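Local coordinates for protein phage terminase large subunit (Thermus phage P7426, PDB 4ZNK) that probably drives viral DNA into empty capsids as an ATP-powered motor and cuts it as an endonuclease, the piece here being its N-terminal ATPase domain, at residues 64-69 with 147-152; 156-161 with 184-189. One frame throughout, in Å; residues are numbered along the deposited sequence.

Contact 1. Residues 64-69 with 147-152; sequences PGSQGW and TLDFVI
Gly68 and Trp69 pair in parallel with Phe150 and Val151, joining strand 67-72 to strand 150-154, the predicted Walker B strand, in the central sheet of a P-loop ATPase domain. Two backbone bonds make the ladder: Trp69 N to Phe150 O, and Ile152 N to Trp69 O, the latter 2.9 Å and nearly straight at 167°. At its start Gln67 O takes a firm bond from Asp149 N (2.7 Å) and a weak one from Phe150 N.

On one face of the sheet the Phe150 ring, with CG held between the backbone N and the carbonyl carbon (chi1 66°), lies flat over the backbone of Gly68, whose CA sits 3.7 Å from the ring centroid in a CH-pi contact. Ser66 OG meets the same ring at its edge, in plane, and is hydrogen-bonded to Glu59. On the other face Leu148 CD1 covers the Trp69 indole, 3.6 Å from the centroid of the five-membered ring.

Farther out, helix 48-62 packs on Phe150 through Ala56 and Glu59. Asp149 forms salt bridges with Arg63 through OD1 and with Arg175 through OD2, which together probably favour its charged form. The carboxylate also takes a backbone bond from the neighbouring strand: Gln67 N reaches Asp149 OD2 at 3.0 Å on its anti side, 33° out of the carboxylate plane.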
ATOM      1  N   PRO A  64      -5.940 -18.275  -0.439  1.00 17.49           N
ATOM      2  CA  PRO A  64      -4.931 -19.159  -1.031  1.00 18.03           C
ATOM      3  C   PRO A  64      -4.864 -19.043  -2.541  1.00 22.00           C
ATOM      4  O   PRO A  64      -5.898 -19.099  -3.229  1.00 20.63           O
ATOM      5  CB  PRO A  64      -5.400 -20.558  -0.610  1.00 21.38           C
ATOM      6  CG  PRO A  64      -6.175 -20.316   0.676  1.00 22.01           C
ATOM      7  CD  PRO A  64      -6.839 -18.989   0.486  1.00 19.22           C
ATOM      8  N   GLY A  65      -3.644 -18.900  -3.039  1.00 16.84           N
ATOM      9  CA  GLY A  65      -3.395 -18.679  -4.448  1.00 18.40           C
ATOM     10  C   GLY A  65      -3.397 -17.218  -4.880  1.00 19.49           C
ATOM     11  O   GLY A  65      -3.107 -16.924  -6.036  1.00 18.78           O
ATOM     12  N   SER A  66      -3.720 -16.287  -3.984  1.00 18.07           N
ATOM     13  CA  SER A  66      -3.675 -14.873  -4.355  1.00 19.47           C
ATOM     14  C   SER A  66      -2.260 -14.470  -4.806  1.00 18.32           C
ATOM     15  O   SER A  66      -1.274 -14.903  -4.209  1.00 18.36           O
ATOM     16  CB  SER A  66      -4.110 -13.981  -3.191  1.00 19.39           C
ATOM     17  OG  SER A  66      -4.196 -12.635  -3.626  1.00 26.27           O
ATOM     18  N   GLN A  67      -2.185 -13.646  -5.852  1.00 16.57           N
ATOM     19  CA  GLN A  67      -0.926 -13.107  -6.364  1.00 18.86           C
ATOM     20  C   GLN A  67      -0.963 -11.592  -6.388  1.00 17.38           C
ATOM     21  O   GLN A  67      -1.970 -10.970  -6.788  1.00 16.67           O
ATOM     22  CB  GLN A  67      -0.642 -13.640  -7.772  1.00 19.93           C
ATOM     23  CG  GLN A  67      -0.575 -15.174  -7.840  1.00 21.78           C
ATOM     24  CD  GLN A  67      -0.439 -15.656  -9.258  1.00 32.87           C
ATOM     25  OE1 GLN A  67      -1.400 -15.632 -10.020  1.00 29.19           O
ATOM     26  NE2 GLN A  67       0.762 -16.070  -9.630  1.00 27.91           N
ATOM     27  N   GLY A  68       0.136 -10.980  -5.966  1.00 18.23           N
ATOM     28  CA  GLY A  68       0.226  -9.539  -6.033  1.00 15.85           C
ATOM     29  C   GLY A  68       1.639  -9.029  -6.103  1.00 20.15           C
ATOM     30  O   GLY A  68       2.593  -9.788  -5.937  1.00 18.40           O
ATOM     31  N   TRP A  69       1.743  -7.727  -6.347  1.00 16.11           N
ATOM     32  CA  TRP A  69       2.998  -7.019  -6.443  1.00 19.56           C
ATOM     33  C   TRP A  69       2.991  -5.830  -5.528  1.00 18.11           C
ATOM     34  O   TRP A  69       1.935  -5.230  -5.315  1.00 16.88           O
ATOM     35  CB  TRP A  69       3.251  -6.467  -7.845  1.00 20.13           C
ATOM     36  CG  TRP A  69       3.528  -7.445  -8.935  1.00 20.57           C
ATOM     37  CD1 TRP A  69       3.773  -8.783  -8.821  1.00 26.82           C
ATOM     38  CD2 TRP A  69       3.575  -7.143 -10.329  1.00 18.19           C
ATOM     39  NE1 TRP A  69       3.973  -9.329 -10.069  1.00 23.96           N
ATOM     40  CE2 TRP A  69       3.869  -8.341 -11.009  1.00 23.60           C
ATOM     41  CE3 TRP A  69       3.393  -5.973 -11.068  1.00 22.12           C
ATOM     42  CZ2 TRP A  69       3.982  -8.402 -12.403  1.00 23.86           C
ATOM     43  CZ3 TRP A  69       3.523  -6.035 -12.451  1.00 27.82           C
ATOM     44  CH2 TRP A  69       3.808  -7.242 -13.098  1.00 22.38           C
ATOM     45  N   THR A 147      -1.138 -11.702 -14.211  1.00 22.65           N
ATOM     46  CA  THR A 147      -2.522 -11.751 -13.762  1.00 21.28           C
ATOM     47  C   THR A 147      -2.513 -11.734 -12.241  1.00 22.27           C
ATOM     48  O   THR A 147      -1.961 -12.642 -11.632  1.00 24.61           O
ATOM     49  CB  THR A 147      -3.223 -13.028 -14.285  1.00 25.03           C
ATOM     50  OG1 THR A 147      -3.234 -13.004 -15.717  1.00 27.00           O
ATOM     51  CG2 THR A 147      -4.625 -13.142 -13.744  1.00 26.38           C
ATOM     52  N   LEU A 148      -3.110 -10.701 -11.637  1.00 20.39           N
ATOM     53  CA  LEU A 148      -2.911 -10.418 -10.214  1.00 22.49           C
ATOM     54  C   LEU A 148      -4.217 -10.157  -9.476  1.00 17.34           C
ATOM     55  O   LEU A 148      -5.165  -9.650 -10.044  1.00 19.38           O
ATOM     56  CB  LEU A 148      -1.987  -9.191 -10.031  1.00 19.78           C
ATOM     57  CG  LEU A 148      -0.570  -9.314 -10.571  1.00 21.96           C
ATOM     58  CD1 LEU A 148       0.209  -8.035 -10.306  1.00 18.82           C
ATOM     59  CD2 LEU A 148       0.153 -10.474  -9.958  1.00 18.93           C
ATOM     60  N   ASP A 149      -4.234 -10.512  -8.197  1.00 19.67           N
ATOM     61  CA  ASP A 149      -5.319 -10.160  -7.291  1.00 18.43           C
ATOM     62  C   ASP A 149      -5.172  -8.768  -6.698  1.00 18.86           C
ATOM     63  O   ASP A 149      -6.168  -8.125  -6.393  1.00 18.12           O
ATOM     64  CB  ASP A 149      -5.401 -11.158  -6.135  1.00 15.15           C
ATOM     65  CG  ASP A 149      -5.795 -12.538  -6.591  1.00 24.44           C
ATOM     66  OD1 ASP A 149      -6.994 -12.850  -6.497  1.00 25.52           O
ATOM     67  OD2 ASP A 149      -4.908 -13.303  -7.024  1.00 23.16           O
ATOM     68  N   PHE A 150      -3.943  -8.319  -6.489  1.00 15.80           N
ATOM     69  CA  PHE A 150      -3.744  -7.024  -5.853  1.00 14.02           C
ATOM     70  C   PHE A 150      -2.403  -6.412  -6.228  1.00 16.85           C
ATOM     71  O   PHE A 150      -1.448  -7.128  -6.546  1.00 17.58           O
ATOM     72  CB  PHE A 150      -3.851  -7.136  -4.321  1.00 13.57           C
ATOM     73  CG  PHE A 150      -2.733  -7.974  -3.663  1.00 19.50           C
ATOM     74  CD1 PHE A 150      -1.657  -7.362  -3.037  1.00 17.66           C
ATOM     75  CD2 PHE A 150      -2.796  -9.355  -3.645  1.00 16.35           C
ATOM     76  CE1 PHE A 150      -0.646  -8.128  -2.422  1.00 18.43           C
ATOM     77  CE2 PHE A 150      -1.805 -10.131  -3.025  1.00 17.75           C
ATOM     78  CZ  PHE A 150      -0.730  -9.516  -2.418  1.00 19.47           C
ATOM     79  N   VAL A 151      -2.351  -5.085  -6.203  1.00 18.78           N
ATOM     80  CA  VAL A 151      -1.095  -4.360  -6.322  1.00 20.56           C
ATOM     81  C   VAL A 151      -1.041  -3.265  -5.269  1.00 16.75           C
ATOM     82  O   VAL A 151      -2.065  -2.652  -4.936  1.00 18.72           O
ATOM     83  CB  VAL A 151      -0.888  -3.709  -7.727  1.00 18.21           C
ATOM     84  CG1 VAL A 151      -0.781  -4.773  -8.813  1.00 20.26           C
ATOM     85  CG2 VAL A 151      -1.987  -2.704  -8.029  1.00 21.71           C
ATOM     86  N   ILE A 152       0.162  -3.054  -4.744  1.00 19.65           N
ATOM     87  CA  ILE A 152       0.481  -1.916  -3.897  1.00 18.51           C
ATOM     88  C   ILE A 152       1.481  -1.033  -4.632  1.00 15.77           C
ATOM     89  O   ILE A 152       2.535  -1.509  -5.049  1.00 18.70           O
ATOM     90  CB  ILE A 152       1.089  -2.355  -2.560  1.00 17.16           C
ATOM     91  CG1 ILE A 152       0.092  -3.178  -1.747  1.00 21.35           C
ATOM     92  CG2 ILE A 152       1.572  -1.154  -1.755  1.00 19.23           C
ATOM     93  CD1 ILE A 152       0.784  -4.187  -0.890  1.00 20.45           C
TER

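Contact 2. Residues 156-161 with 184-189; sequences AAMIPF and TPKGLN
Lys186 lays the first part of its side chain against Ala157, bringing together two loops at the C-terminal ends of adjacent parallel strands, where nucleotide sites of P-loop ATPases lie. From CB outward, the lysine meets first Ala157, then Met158, then backbone oxygens of its own loop. Lys186 CB lies 3.8 Å from Ala157 CB, and Lys186 CG comes closer to that methyl, at 3.6 Å. In the Met158 conformer given here, one of two, Lys186 CG and CE also lie near Met158 CG. Bends at chi2 (-75°) and chi4 (-61°) fold the chain back, so that its ammonium returns to the backbone of its own loop. There Lys186 NZ bonds to Pro185 O at 3.0 Å, from well above the carbonyl plane, and more weakly to Thr184 O. A salt bridge to Glu252 adds to the grip on the charge, and Thr184 OG1 is hydrogen-bonded to the same glutamate.

The Ala157 methyl also meets Thr184 O, at 3.5 Å. Beyond the lysine, Asn189 ND2 gives the one hydrogen bond between the two segments, to Ala157 O at 3.0 Å. It is bent at the hydrogen (137°), yet ND2 lies on a lone pair in the carbonyl plane, and the oxygen lies close to the amide plane. The other end of that amide, Asn189 OD1, accepts from Phe191 N and caps helix 190-198; both ends of the flat group are thus held.

Ala157 N is hydrogen-bonded to Ser183 OG, at the end of strand 178-183. Segment 156-161 runs from strand 150-154 into helix 161-168, while segment 184-189 leads from strand 178-183 into helix 190-198, whose Phe191 packs against Ala156 and Ala157.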
ATOM      1  N   ALA A 156       3.709   6.339  -4.726  1.00 20.38           N
ATOM      2  CA  ALA A 156       3.014   6.418  -6.007  1.00 18.41           C
ATOM      3  C   ALA A 156       3.119   7.755  -6.716  1.00 20.00           C
ATOM      4  O   ALA A 156       3.041   7.804  -7.934  1.00 21.09           O
ATOM      5  CB  ALA A 156       1.543   6.072  -5.817  1.00 22.97           C
ATOM      6  N   ALA A 157       3.274   8.845  -5.970  1.00 21.70           N
ATOM      7  CA  ALA A 157       3.331  10.155  -6.592  1.00 17.37           C
ATOM      8  C   ALA A 157       4.633  10.317  -7.396  1.00 21.37           C
ATOM      9  O   ALA A 157       4.749  11.254  -8.181  1.00 27.29           O
ATOM     10  CB  ALA A 157       3.187  11.263  -5.535  1.00 21.11           C
ATOM     11  N   MET A 158       5.590   9.406  -7.184  1.00 22.70           N
ATOM     12  CA  MET A 158       6.855   9.405  -7.918  0.52 22.91           C
ATOM     13  C   MET A 158       6.879   8.355  -9.034  1.00 25.44           C
ATOM     14  O   MET A 158       7.859   8.236  -9.755  1.00 25.15           O
ATOM     15  CB  MET A 158       8.023   9.152  -6.965  0.52 23.98           C
ATOM     16  CG  MET A 158       8.137  10.180  -5.848  0.52 27.68           C
ATOM     17  SD  MET A 158       9.598   9.942  -4.810  0.52 41.91           S
ATOM     18  CE  MET A 158      10.870  10.612  -5.879  0.52 32.96           C
ATOM     19  N   ILE A 159       5.814   7.578  -9.157  1.00 21.38           N
ATOM     20  CA  ILE A 159       5.679   6.631 -10.249  1.00 21.54           C
ATOM     21  C   ILE A 159       4.981   7.314 -11.434  1.00 29.09           C
ATOM     22  O   ILE A 159       3.937   7.951 -11.241  1.00 26.27           O
ATOM     23  CB  ILE A 159       4.859   5.376  -9.819  1.00 23.09           C
ATOM     24  CG1 ILE A 159       5.628   4.609  -8.740  1.00 19.50           C
ATOM     25  CG2 ILE A 159       4.556   4.487 -11.037  1.00 25.57           C
ATOM     26  CD1 ILE A 159       4.841   3.483  -8.067  1.00 21.71           C
ATOM     27  N   PRO A 160       5.535   7.174 -12.659  1.00 25.98           N
ATOM     28  CA  PRO A 160       4.877   7.793 -13.817  1.00 34.09           C
ATOM     29  C   PRO A 160       3.504   7.197 -14.057  1.00 29.25           C
ATOM     30  O   PRO A 160       3.317   5.987 -13.884  1.00 24.77           O
ATOM     31  CB  PRO A 160       5.823   7.479 -14.988  1.00 29.56           C
ATOM     32  CG  PRO A 160       7.117   7.104 -14.360  1.00 31.13           C
ATOM     33  CD  PRO A 160       6.768   6.465 -13.058  1.00 29.97           C
ATOM     34  N   PHE A 161       2.550   8.041 -14.431  1.00 22.32           N
ATOM     35  CA  PHE A 161       1.186   7.591 -14.632  1.00 26.21           C
ATOM     36  C   PHE A 161       1.126   6.472 -15.652  1.00 27.03           C
ATOM     37  O   PHE A 161       0.365   5.551 -15.485  1.00 22.90           O
ATOM     38  CB  PHE A 161       0.278   8.743 -15.081  1.00 28.38           C
ATOM     39  CG  PHE A 161      -1.141   8.313 -15.391  1.00 29.59           C
ATOM     40  CD1 PHE A 161      -2.040   7.989 -14.370  1.00 25.65           C
ATOM     41  CD2 PHE A 161      -1.583   8.244 -16.708  1.00 30.74           C
ATOM     42  CE1 PHE A 161      -3.328   7.586 -14.666  1.00 25.11           C
ATOM     43  CE2 PHE A 161      -2.874   7.854 -17.007  1.00 28.22           C
ATOM     44  CZ  PHE A 161      -3.748   7.521 -15.989  1.00 35.00           C
ATOM     45  N   THR A 184       3.412  10.041  -0.053  1.00 22.07           N
ATOM     46  CA  THR A 184       3.404  11.456   0.268  1.00 21.83           C
ATOM     47  C   THR A 184       3.216  12.170  -1.069  1.00 20.82           C
ATOM     48  O   THR A 184       3.699  11.695  -2.084  1.00 20.04           O
ATOM     49  CB  THR A 184       4.703  11.905   0.951  1.00 18.99           C
ATOM     50  OG1 THR A 184       5.816  11.540   0.134  1.00 20.00           O
ATOM     51  CG2 THR A 184       4.853  11.227   2.300  1.00 20.30           C
ATOM     52  N   PRO A 185       2.496  13.290  -1.077  1.00 18.07           N
ATOM     53  CA  PRO A 185       2.172  13.956  -2.338  1.00 21.36           C
ATOM     54  C   PRO A 185       3.364  14.642  -2.996  1.00 19.89           C
ATOM     55  O   PRO A 185       4.361  14.961  -2.339  1.00 21.13           O
ATOM     56  CB  PRO A 185       1.104  14.972  -1.923  1.00 17.72           C
ATOM     57  CG  PRO A 185       1.356  15.251  -0.518  1.00 22.42           C
ATOM     58  CD  PRO A 185       1.939  14.004   0.080  1.00 19.25           C
ATOM     59  N   LYS A 186       3.264  14.813  -4.311  1.00 21.16           N
ATOM     60  CA  LYS A 186       4.277  15.490  -5.098  1.00 22.76           C
ATOM     61  C   LYS A 186       3.584  16.452  -6.057  1.00 20.37           C
ATOM     62  O   LYS A 186       3.766  16.390  -7.265  1.00 28.08           O
ATOM     63  CB  LYS A 186       5.133  14.476  -5.864  1.00 27.89           C
ATOM     64  CG  LYS A 186       5.921  13.530  -4.973  1.00 32.50           C
ATOM     65  CD  LYS A 186       7.127  14.229  -4.325  1.00 27.56           C
ATOM     66  CE  LYS A 186       7.729  13.395  -3.182  1.00 34.22           C
ATOM     67  NZ  LYS A 186       6.701  13.174  -2.080  1.00 35.07           N
ATOM     68  N   GLY A 187       2.752  17.322  -5.513  1.00 19.50           N
ATOM     69  CA  GLY A 187       2.109  18.327  -6.327  1.00 30.71           C
ATOM     70  C   GLY A 187       0.828  17.831  -6.934  1.00 28.45           C
ATOM     71  O   GLY A 187       0.269  16.808  -6.525  1.00 22.21           O
ATOM     72  N   LEU A 188       0.348  18.560  -7.928  1.00 21.46           N
ATOM     73  CA  LEU A 188      -0.970  18.278  -8.476  1.00 21.75           C
ATOM     74  C   LEU A 188      -0.903  17.346  -9.689  1.00 24.59           C
ATOM     75  O   LEU A 188      -1.385  17.676 -10.770  1.00 24.58           O
ATOM     76  CB  LEU A 188      -1.648  19.609  -8.811  1.00 26.84           C
ATOM     77  CG  LEU A 188      -2.472  20.274  -7.695  1.00 37.42           C
ATOM     78  CD1 LEU A 188      -2.124  19.841  -6.266  1.00 26.64           C
ATOM     79  CD2 LEU A 188      -2.386  21.741  -7.829  1.00 26.52           C
ATOM     80  N   ASN A 189      -0.317  16.167  -9.496  1.00 22.01           N
ATOM     81  CA  ASN A 189      -0.107  15.227 -10.579  1.00 22.38           C
ATOM     82  C   ASN A 189      -1.174  14.114 -10.529  1.00 21.47           C
ATOM     83  O   ASN A 189      -2.234  14.309  -9.934  1.00 22.54           O
ATOM     84  CB  ASN A 189       1.330  14.684 -10.538  1.00 22.51           C
ATOM     85  CG  ASN A 189       1.593  13.688  -9.390  1.00 23.51           C
ATOM     86  OD1 ASN A 189       0.832  13.559  -8.438  1.00 20.75           O
ATOM     87  ND2 ASN A 189       2.716  13.009  -9.488  1.00 22.37           N
TER

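Contact 1 and contact 2 lie in series along the chain, their centres about 23 Å apart, and do not touch beyond their linkage in sequence. Strand 150-154 connects them: contact 1 pairs its beginning with strand 67-72, and contact 2 follows its C-terminal end. Between the two come Asp154, a magnesium ligand, and Glu155, the predicted ATPase catalytic residue. The Ile152 side chain of contact 1 is about 5 Å from that of Asp154 and about 8 Å from that of Ser49, which binds ADP and magnesium. In contact 2, the Met158 side chain, in one of its two conformers, is about 4 Å from that of Glu155, and that of Thr184 about 4 Å from that of Lys48, which binds ADP.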